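Side-chain contacts in putative MAR1 (Leishmania donovani, PDB 1X9G), which is of unknown function but belongs to the isochorismatase superfamily and may act as a ribonuclease: residues 123-128 against 133-138; 11-16 against 109-114; 63-68 against 93-98. One frame throughout, in Å; residues are numbered along the deposited sequence.

Interaction 1 (123-128 against 133-138)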
loop_
_atom_site.group_PDB
_atom_site.type_symbol
_atom_site.label_atom_id
_atom_site.label_comp_id
_atom_site.label_asym_id
_atom_site.label_seq_id
_atom_site.Cartn_x
_atom_site.Cartn_y
_atom_site.Cartn_z
ATOM N N GLN A 123 13.443 -9.030 -11.258
ATOM C CA GLN A 123 13.718 -10.475 -11.504
ATOM C C GLN A 123 14.717 -11.058 -10.536
ATOM O O GLN A 123 14.548 -12.192 -10.045
ATOM C CB GLN A 123 14.141 -10.732 -12.967
ATOM C CG GLN A 123 13.101 -10.153 -13.934
ATOM C CD GLN A 123 13.239 -10.611 -15.359
ATOM O OE1 GLN A 123 13.498 -11.782 -15.616
ATOM N NE2 GLN A 123 12.992 -9.704 -16.308
ATOM N N THR A 124 15.737 -10.264 -10.231
ATOM C CA THR A 124 16.777 -10.667 -9.266
ATOM C C THR A 124 16.160 -10.988 -7.897
ATOM O O THR A 124 16.412 -12.073 -7.348
ATOM C CB THR A 124 17.775 -9.539 -9.118
ATOM O OG1 THR A 124 18.383 -9.319 -10.394
ATOM C CG2 THR A 124 18.791 -9.841 -8.098
ATOM N N VAL A 125 15.312 -10.081 -7.367
ATOM C CA VAL A 125 14.708 -10.353 -6.067
ATOM C C VAL A 125 13.731 -11.518 -6.050
ATOM O O VAL A 125 13.743 -12.265 -5.101
ATOM C CB VAL A 125 14.211 -9.074 -5.221
ATOM C CG1 VAL A 125 14.686 -7.779 -5.783
ATOM C CG2 VAL A 125 12.750 -9.039 -5.014
ATOM N N ALA A 126 12.902 -11.715 -7.077
ATOM C CA ALA A 126 12.025 -12.903 -7.076
ATOM C C ALA A 126 12.862 -14.200 -7.008
ATOM O O ALA A 126 12.493 -15.127 -6.295
ATOM C CB ALA A 126 11.039 -12.905 -8.263
ATOM N N ASP A 127 14.000 -14.241 -7.718
ATOM C CA ASP A 127 14.936 -15.413 -7.680
ATOM C C ASP A 127 15.588 -15.622 -6.297
ATOM O O ASP A 127 15.560 -16.722 -5.747
ATOM C CB ASP A 127 16.024 -15.332 -8.763
ATOM C CG ASP A 127 15.494 -15.523 -10.210
ATOM O OD1 ASP A 127 16.165 -14.987 -11.113
ATOM O OD2 ASP A 127 14.458 -16.200 -10.472
ATOM N N LEU A 128 16.155 -14.561 -5.739
ATOM C CA LEU A 128 16.587 -14.574 -4.350
ATOM C C LEU A 128 15.526 -15.119 -3.401
ATOM O O LEU A 128 15.832 -15.956 -2.548
ATOM C CB LEU A 128 16.983 -13.175 -3.926
ATOM C CG LEU A 128 18.442 -12.705 -4.072
ATOM C CD1 LEU A 128 19.384 -13.789 -4.687
ATOM C CD2 LEU A 128 18.553 -11.309 -4.766
ATOM N N LYS A 133 16.604 -16.600 0.568
ATOM C CA LYS A 133 17.378 -15.551 1.236
ATOM C C LYS A 133 16.443 -14.427 1.706
ATOM O O LYS A 133 15.359 -14.259 1.125
ATOM C CB LYS A 133 18.497 -15.038 0.335
ATOM C CG LYS A 133 19.727 -15.939 0.390
ATOM C CD LYS A 133 19.625 -17.136 -0.583
ATOM C CE LYS A 133 20.998 -17.716 -0.885
ATOM N NZ LYS A 133 21.434 -18.706 0.138
ATOM N N ARG A 134 16.805 -13.699 2.770
ATOM C CA ARG A 134 16.027 -12.500 3.069
ATOM C C ARG A 134 16.563 -11.392 2.177
ATOM O O ARG A 134 17.792 -11.207 2.075
ATOM C CB ARG A 134 16.057 -12.062 4.533
ATOM C CG ARG A 134 16.278 -13.153 5.547
ATOM C CD ARG A 134 15.291 -13.205 6.689
ATOM N NE ARG A 134 14.657 -11.935 7.066
ATOM C CZ ARG A 134 14.926 -11.244 8.176
ATOM N NH1 ARG A 134 15.874 -11.660 9.025
ATOM N NH2 ARG A 134 14.268 -10.114 8.422
ATOM N N VAL A 135 15.665 -10.662 1.513
ATOM C CA VAL A 135 16.125 -9.539 0.734
ATOM C C VAL A 135 15.755 -8.144 1.271
ATOM O O VAL A 135 14.648 -7.926 1.769
ATOM C CB VAL A 135 16.060 -9.777 -0.838
ATOM C CG1 VAL A 135 15.454 -11.086 -1.218
ATOM C CG2 VAL A 135 15.518 -8.596 -1.587
ATOM N N PHE A 136 16.738 -7.242 1.231
ATOM C CA PHE A 136 16.644 -5.890 1.776
ATOM C C PHE A 136 17.099 -4.920 0.748
ATOM O O PHE A 136 18.145 -5.122 0.126
ATOM C CB PHE A 136 17.513 -5.734 3.023
ATOM C CG PHE A 136 17.223 -6.748 4.073
ATOM C CD1 PHE A 136 17.834 -8.003 4.023
ATOM C CD2 PHE A 136 16.316 -6.463 5.105
ATOM C CE1 PHE A 136 17.547 -8.961 5.014
ATOM C CE2 PHE A 136 16.002 -7.398 6.074
ATOM C CZ PHE A 136 16.636 -8.648 6.041
ATOM N N LEU A 137 16.317 -3.863 0.547
ATOM C CA LEU A 137 16.509 -3.026 -0.618
ATOM C C LEU A 137 16.513 -1.581 -0.180
ATOM O O LEU A 137 15.567 -1.126 0.392
ATOM C CB LEU A 137 15.371 -3.298 -1.651
ATOM C CG LEU A 137 15.301 -4.716 -2.246
ATOM C CD1 LEU A 137 13.951 -5.267 -2.159
ATOM C CD2 LEU A 137 15.788 -4.710 -3.705
ATOM N N PRO A 138 17.614 -0.853 -0.420
ATOM C CA PRO A 138 17.535 0.572 -0.130
ATOM C C PRO A 138 16.917 1.289 -1.312
ATOM O O PRO A 138 17.579 1.369 -2.362
ATOM C CB PRO A 138 19.004 0.970 -0.005
ATOM C CG PRO A 138 19.709 0.043 -1.003
ATOM C CD PRO A 138 18.953 -1.259 -0.912
#
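Val125 and Leu128 meet Val135 and Leu137 with no flat group between them. The planar pair of the strand is on its other side, where Phe136 CZ lies 3.6 Å above one face of the Arg134 guanidinium, offset toward its rim; Arg134 NH2 is hydrogen-bonded to Leu12 O. On the helix side the contact is made by branched aliphatic chains. Val125 CB packs on Val135 CG2 at 3.9 Å, and its CG1 reaches Leu137 CD2, also at 3.9 Å, the two side chains running slantwise past each other. One turn on, Leu128 offers its CB, 3.7 Å from Val135 CG1, so the two methyls of Val135 are divided between successive turns. As modelled, Val135 CG1 almost eclipses the backbone N (chi1 4°), a torsion that may reflect the model as much as real strain. The contact belongs to the beta-alpha-beta unit of strand 109-115, helix 117-130 and strand 134-143; the axes of helix segment 123-128 and strand segment 134-138 approach to 8.9 Å and run nearly antiparallel, at 153°. Compact valines at the centre, with leucines beside them, let helix and strand pack closely. Val112 of strand 109-115 touches both Leu128 and Leu137, and Trp160 touches Val125. At the turn into the strand, Lys133 N donates to Leu128 O at 3.3 Å in a fairly straight bond (162°), the donor tilted out of the carbonyl plane. Lys133 begins toward the helix, but bends in its chain lead the ammonium away to the backbone oxygens of Leu104 and Val107.

Interaction 2 (11-16 against 109-114)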
loop_
_atom_site.group_PDB
_atom_site.type_symbol
_atom_site.label_atom_id
_atom_site.label_comp_id
_atom_site.label_asym_id
_atom_site.label_seq_id
_atom_site.Cartn_x
_atom_site.Cartn_y
_atom_site.Cartn_z
ATOM N N ARG A 11 12.128 -9.725 11.628
ATOM C CA ARG A 11 11.540 -8.552 11.033
ATOM C C ARG A 11 12.439 -7.508 10.433
ATOM O O ARG A 11 11.981 -6.839 9.517
ATOM C CB ARG A 11 10.381 -7.940 11.825
ATOM C CG ARG A 11 9.137 -7.825 10.948
ATOM C CD ARG A 11 7.872 -7.410 11.656
ATOM N NE ARG A 11 7.672 -8.234 12.829
ATOM C CZ ARG A 11 6.595 -8.967 13.078
ATOM N NH1 ARG A 11 5.569 -8.939 12.254
ATOM N NH2 ARG A 11 6.564 -9.722 14.173
ATOM N N LEU A 12 13.686 -7.349 10.847
ATOM C CA LEU A 12 14.567 -6.439 10.075
ATOM C C LEU A 12 15.918 -7.113 9.783
ATOM O O LEU A 12 16.034 -8.317 9.980
ATOM C CB LEU A 12 14.759 -5.117 10.827
ATOM C CG LEU A 12 13.548 -4.233 11.113
ATOM C CD1 LEU A 12 13.814 -3.288 12.234
ATOM C CD2 LEU A 12 13.180 -3.439 9.870
ATOM N N MET A 13 16.915 -6.375 9.294
ATOM C CA MET A 13 18.294 -6.920 9.248
ATOM C C MET A 13 18.787 -7.307 10.668
ATOM O O MET A 13 18.559 -6.566 11.638
ATOM C CB MET A 13 19.280 -5.936 8.610
ATOM C CG MET A 13 19.001 -5.708 7.136
ATOM S SD MET A 13 20.400 -5.284 6.148
ATOM C CE MET A 13 21.099 -6.919 5.852
ATOM N N PRO A 14 19.400 -8.494 10.807
ATOM C CA PRO A 14 19.973 -8.860 12.106
ATOM C C PRO A 14 21.313 -8.150 12.250
ATOM O O PRO A 14 21.826 -7.652 11.228
ATOM C CB PRO A 14 20.162 -10.382 11.996
ATOM C CG PRO A 14 20.267 -10.671 10.545
ATOM C CD PRO A 14 19.593 -9.542 9.783
ATOM N N HIS A 15 21.852 -8.088 13.483
ATOM C CA HIS A 15 23.214 -7.591 13.748
ATOM C C HIS A 15 24.201 -8.161 12.722
ATOM O O HIS A 15 24.137 -9.337 12.394
ATOM C CB HIS A 15 23.694 -7.855 15.205
ATOM C CG HIS A 15 25.024 -7.223 15.488
ATOM N ND1 HIS A 15 26.212 -7.932 15.441
ATOM C CD2 HIS A 15 25.372 -5.924 15.681
ATOM C CE1 HIS A 15 27.229 -7.105 15.622
ATOM N NE2 HIS A 15 26.750 -5.879 15.762
ATOM N N TYR A 16 25.104 -7.325 12.217
ATOM C CA TYR A 16 26.050 -7.744 11.150
ATOM C C TYR A 16 26.821 -9.057 11.368
ATOM O O TYR A 16 27.241 -9.693 10.386
ATOM C CB TYR A 16 27.045 -6.632 10.760
ATOM C CG TYR A 16 27.952 -6.092 11.865
ATOM C CD1 TYR A 16 27.819 -4.768 12.296
ATOM C CD2 TYR A 16 28.973 -6.871 12.440
ATOM C CE1 TYR A 16 28.642 -4.235 13.287
ATOM C CE2 TYR A 16 29.824 -6.342 13.459
ATOM C CZ TYR A 16 29.644 -5.012 13.873
ATOM O OH TYR A 16 30.426 -4.416 14.864
ATOM N N ASN A 109 21.378 -13.185 3.835
ATOM C CA ASN A 109 20.740 -11.920 3.503
ATOM C C ASN A 109 21.350 -11.274 2.275
ATOM O O ASN A 109 22.557 -11.265 2.129
ATOM C CB ASN A 109 20.892 -10.932 4.649
ATOM C CG ASN A 109 20.679 -11.566 5.984
ATOM O OD1 ASN A 109 21.629 -11.968 6.627
ATOM N ND2 ASN A 109 19.434 -11.683 6.404
ATOM N N ALA A 110 20.525 -10.708 1.415
ATOM C CA ALA A 110 21.005 -9.965 0.284
ATOM C C ALA A 110 20.442 -8.569 0.353
ATOM O O ALA A 110 19.243 -8.393 0.525
ATOM C CB ALA A 110 20.594 -10.637 -0.997
ATOM N N VAL A 111 21.325 -7.592 0.242
ATOM C CA VAL A 111 21.018 -6.189 0.138
ATOM C C VAL A 111 21.229 -5.848 -1.337
ATOM O O VAL A 111 22.369 -5.879 -1.856
ATOM C CB VAL A 111 21.990 -5.372 1.010
ATOM C CG1 VAL A 111 21.816 -3.860 0.813
ATOM C CG2 VAL A 111 21.918 -5.778 2.480
ATOM N N VAL A 112 20.135 -5.521 -2.027
ATOM C CA VAL A 112 20.120 -5.423 -3.482
ATOM C C VAL A 112 19.910 -3.988 -3.889
ATOM O O VAL A 112 19.028 -3.332 -3.381
ATOM C CB VAL A 112 19.052 -6.332 -4.077
ATOM C CG1 VAL A 112 19.059 -6.254 -5.586
ATOM C CG2 VAL A 112 19.313 -7.744 -3.693
ATOM N N PHE A 113 20.760 -3.462 -4.759
ATOM C CA PHE A 113 20.651 -2.063 -5.104
ATOM C C PHE A 113 21.102 -1.888 -6.537
ATOM O O PHE A 113 21.763 -2.749 -7.026
ATOM C CB PHE A 113 21.451 -1.206 -4.118
ATOM C CG PHE A 113 22.843 -1.664 -3.914
ATOM C CD1 PHE A 113 23.905 -1.042 -4.597
ATOM C CD2 PHE A 113 23.130 -2.690 -3.021
ATOM C CE1 PHE A 113 25.234 -1.484 -4.428
ATOM C CE2 PHE A 113 24.455 -3.123 -2.833
ATOM C CZ PHE A 113 25.503 -2.516 -3.553
ATOM N N GLY A 114 20.717 -0.796 -7.192
ATOM C CA GLY A 114 20.981 -0.562 -8.607
ATOM C C GLY A 114 19.773 -0.314 -9.523
ATOM O O GLY A 114 18.737 0.158 -9.088
#
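Met13 carries segment 11-16 onto strand 109-114; before it, Arg11 makes a cation-pi contact with Trp160 of the third subunit. Met13 itself leaves the backbone with CG beside the N, and the bend at chi3 (82°) brings the methyl round to the strand. CE then lies 3.7 Å from Val111 CG2, with SD 4.0 Å from that same methyl, the two side chains crossing at about a right angle. CE also rests 4.2 Å from Asn109 CB, so the flexible thioether spans two residues on one side of the strand. Methionine suits the place, being unbranched and able to follow an uneven surface, and Ile172 and Met176 of helix 169-176 cover it further. Next, Pro14 sets its CD against the end of the Asn109 side chain, which comes from the opposite direction. Beyond it the chain turns off, and His15 CE1 lies 3.4 Å above the plane of the Tyr16 ring, over its centre, while both residues hydrogen-bond to the carboxylate of Asp182 through His15 NE2 and Tyr16 OH. A lead-in segment thus packs at the start of strand 109-115, which runs between strands 21-26 and 134-143 in the parallel, doubly wound alpha/beta sheet of the isochorismatase fold.

Interaction 3 (63-68 against 93-98)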
loop_
_atom_site.group_PDB
_atom_site.type_symbol
_atom_site.label_atom_id
_atom_site.label_comp_id
_atom_site.label_asym_id
_atom_site.label_seq_id
_atom_site.Cartn_x
_atom_site.Cartn_y
_atom_site.Cartn_z
ATOM N N ILE A 63 29.267 -7.783 -4.495
ATOM C CA ILE A 63 29.094 -8.409 -5.803
ATOM C C ILE A 63 28.606 -7.373 -6.842
ATOM O O ILE A 63 27.677 -6.615 -6.592
ATOM C CB ILE A 63 28.160 -9.667 -5.696
ATOM C CG1 ILE A 63 28.688 -10.648 -4.640
ATOM C CG2 ILE A 63 27.925 -10.364 -7.058
ATOM C CD1 ILE A 63 27.739 -11.810 -4.354
ATOM N N VAL A 64 29.258 -7.325 -7.991
ATOM C CA VAL A 64 28.945 -6.377 -9.040
ATOM C C VAL A 64 28.593 -7.262 -10.208
ATOM O O VAL A 64 29.364 -8.147 -10.566
ATOM C CB VAL A 64 30.197 -5.543 -9.421
ATOM C CG1 VAL A 64 29.934 -4.612 -10.582
ATOM C CG2 VAL A 64 30.741 -4.770 -8.195
ATOM N N THR A 65 27.411 -7.062 -10.781
ATOM C CA THR A 65 27.109 -7.677 -12.076
ATOM C C THR A 65 27.150 -6.570 -13.126
ATOM O O THR A 65 26.696 -5.437 -12.866
ATOM C CB THR A 65 25.720 -8.352 -12.113
ATOM O OG1 THR A 65 24.732 -7.340 -12.004
ATOM C CG2 THR A 65 25.532 -9.301 -10.980
ATOM N N GLU A 66 27.715 -6.883 -14.298
ATOM C CA GLU A 66 27.580 -6.018 -15.461
ATOM C C GLU A 66 26.835 -6.830 -16.487
ATOM O O GLU A 66 27.186 -7.981 -16.757
ATOM C CB GLU A 66 28.911 -5.599 -16.081
ATOM C CG GLU A 66 30.129 -5.505 -15.182
ATOM C CD GLU A 66 31.257 -4.735 -15.842
ATOM O OE1 GLU A 66 31.886 -5.266 -16.791
ATOM O OE2 GLU A 66 31.502 -3.587 -15.424
ATOM N N HIS A 67 25.832 -6.195 -17.077
ATOM C CA HIS A 67 24.946 -6.804 -18.042
ATOM C C HIS A 67 25.380 -6.403 -19.436
ATOM O O HIS A 67 25.562 -5.219 -19.701
ATOM C CB HIS A 67 23.536 -6.263 -17.814
ATOM C CG HIS A 67 22.506 -6.920 -18.658
ATOM N ND1 HIS A 67 21.895 -8.100 -18.292
ATOM C CD2 HIS A 67 21.992 -6.577 -19.862
ATOM C CE1 HIS A 67 21.028 -8.444 -19.225
ATOM N NE2 HIS A 67 21.076 -7.543 -20.193
ATOM N N TYR A 68 25.512 -7.396 -20.318
ATOM C CA TYR A 68 26.091 -7.243 -21.669
ATOM C C TYR A 68 27.078 -6.060 -21.766
ATOM O O TYR A 68 26.811 -5.079 -22.458
ATOM C CB TYR A 68 24.972 -7.132 -22.691
ATOM C CG TYR A 68 25.383 -7.345 -24.128
ATOM C CD1 TYR A 68 25.279 -6.298 -25.067
ATOM C CD2 TYR A 68 25.861 -8.588 -24.566
ATOM C CE1 TYR A 68 25.652 -6.479 -26.396
ATOM C CE2 TYR A 68 26.246 -8.774 -25.901
ATOM C CZ TYR A 68 26.132 -7.717 -26.807
ATOM O OH TYR A 68 26.484 -7.904 -28.129
ATOM N N PHE A 93 18.468 -11.366 -17.324
ATOM C CA PHE A 93 17.987 -10.091 -16.745
ATOM C C PHE A 93 18.178 -10.124 -15.239
ATOM O O PHE A 93 18.677 -9.166 -14.651
ATOM C CB PHE A 93 16.559 -9.719 -17.153
ATOM C CG PHE A 93 16.395 -9.502 -18.616
ATOM C CD1 PHE A 93 15.333 -10.086 -19.308
ATOM C CD2 PHE A 93 17.339 -8.746 -19.331
ATOM C CE1 PHE A 93 15.192 -9.897 -20.707
ATOM C CE2 PHE A 93 17.226 -8.564 -20.733
ATOM C CZ PHE A 93 16.129 -9.140 -21.417
ATOM N N SER A 94 17.849 -11.257 -14.637
ATOM C CA SER A 94 18.196 -11.508 -13.251
ATOM C C SER A 94 19.664 -11.809 -12.969
ATOM O O SER A 94 20.279 -12.635 -13.669
ATOM C CB SER A 94 17.431 -12.705 -12.769
ATOM O OG SER A 94 17.929 -13.030 -11.504
ATOM N N CYS A 95 20.190 -11.171 -11.916
ATOM C CA CYS A 95 21.488 -11.462 -11.302
ATOM C C CYS A 95 21.728 -12.893 -10.859
ATOM O O CYS A 95 22.876 -13.292 -10.717
ATOM C CB CYS A 95 21.741 -10.581 -10.082
ATOM S SG CYS A 95 21.955 -8.830 -10.455
ATOM N N VAL A 96 20.688 -13.687 -10.649
ATOM C CA VAL A 96 20.912 -15.078 -10.236
ATOM C C VAL A 96 21.369 -15.953 -11.421
ATOM O O VAL A 96 20.570 -16.611 -12.106
ATOM C CB VAL A 96 19.706 -15.663 -9.468
ATOM C CG1 VAL A 96 20.056 -17.018 -8.856
ATOM C CG2 VAL A 96 19.245 -14.661 -8.372
ATOM N N VAL A 97 22.681 -15.895 -11.674
ATOM C CA VAL A 97 23.372 -16.757 -12.650
ATOM C C VAL A 97 24.261 -17.710 -11.864
ATOM O O VAL A 97 24.523 -17.446 -10.673
ATOM C CB VAL A 97 24.189 -15.940 -13.680
ATOM C CG1 VAL A 97 23.243 -15.205 -14.644
ATOM C CG2 VAL A 97 25.172 -14.987 -13.008
ATOM N N PRO A 98 24.674 -18.848 -12.490
ATOM C CA PRO A 98 25.530 -19.881 -11.883
ATOM C C PRO A 98 26.620 -19.343 -10.978
ATOM O O PRO A 98 26.761 -19.828 -9.846
ATOM C CB PRO A 98 26.131 -20.565 -13.088
ATOM C CG PRO A 98 24.999 -20.534 -14.084
ATOM C CD PRO A 98 24.263 -19.246 -13.854
#
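Thr65 and Cys95 form the close-packed half of this contact, while His67, partly exposed, meets the buried Phe93 in a looser way. In the first, the sulfur settles between the two branches of the threonine: Cys95 SG is 3.5 Å from Thr65 OG1 and 3.6 Å from Thr65 CG2. Thr65 OG1 stands between the backbone N and the carbonyl carbon (chi1 67°), which leaves CG2 beside the N and lets both branches face the sulfur. The hydroxyl finds its hydrogen-bond partner in Asp27 OD2, and Val26 backs both residues. A small beta-branched residue and a compact, polarisable thiol suit a buried position where strand and loop come close, Thr65 CA and Cys95 CA being 6.8 Å apart. The loop bearing Cys95 is held in shape by an ST turn, with Val96 N donating to Ser94 OG at 3.0 Å, and by Cys95 N bonding to Thr124 OG1.

Toward the end of the strand the contact is less intimate: the rings meet only at their rims, CE1 of His67 3.7 Å from CD2 of Phe93, with planes inclined by 27°. Leu174 and Ala180 of the second subunit pack on Phe93 and His67 respectively, so the pair also belongs to a subunit interface. No hydrogen bond joins the segments, so van der Waals contact probably does most of the work, while His67 ND1 is held, weakly, by Lys90.

Overall arrangement
All three contacts are largely buried and reach the same parallel sheet, but they hold different parts of it. Interaction 1 binds a helix to its following strand with aliphatic side chains and one backbone bond. Interaction 2, whose centre lies about 9 Å from that of interaction 1, is purely a packing contact, and shares the neighbouring strand pair: Phe136 N bonds to Ala110 O, and Phe136 touches Met13. Interaction 3 lies farther from the chain centre and is chemically more mixed, with thiol, hydroxyl and aromatic rings; it joins interaction 1 through the bond of Asp127 to Ser94, and both touch the second subunit. Interactions 2 and 3 do not meet, their nearest atoms being about 6 Å apart.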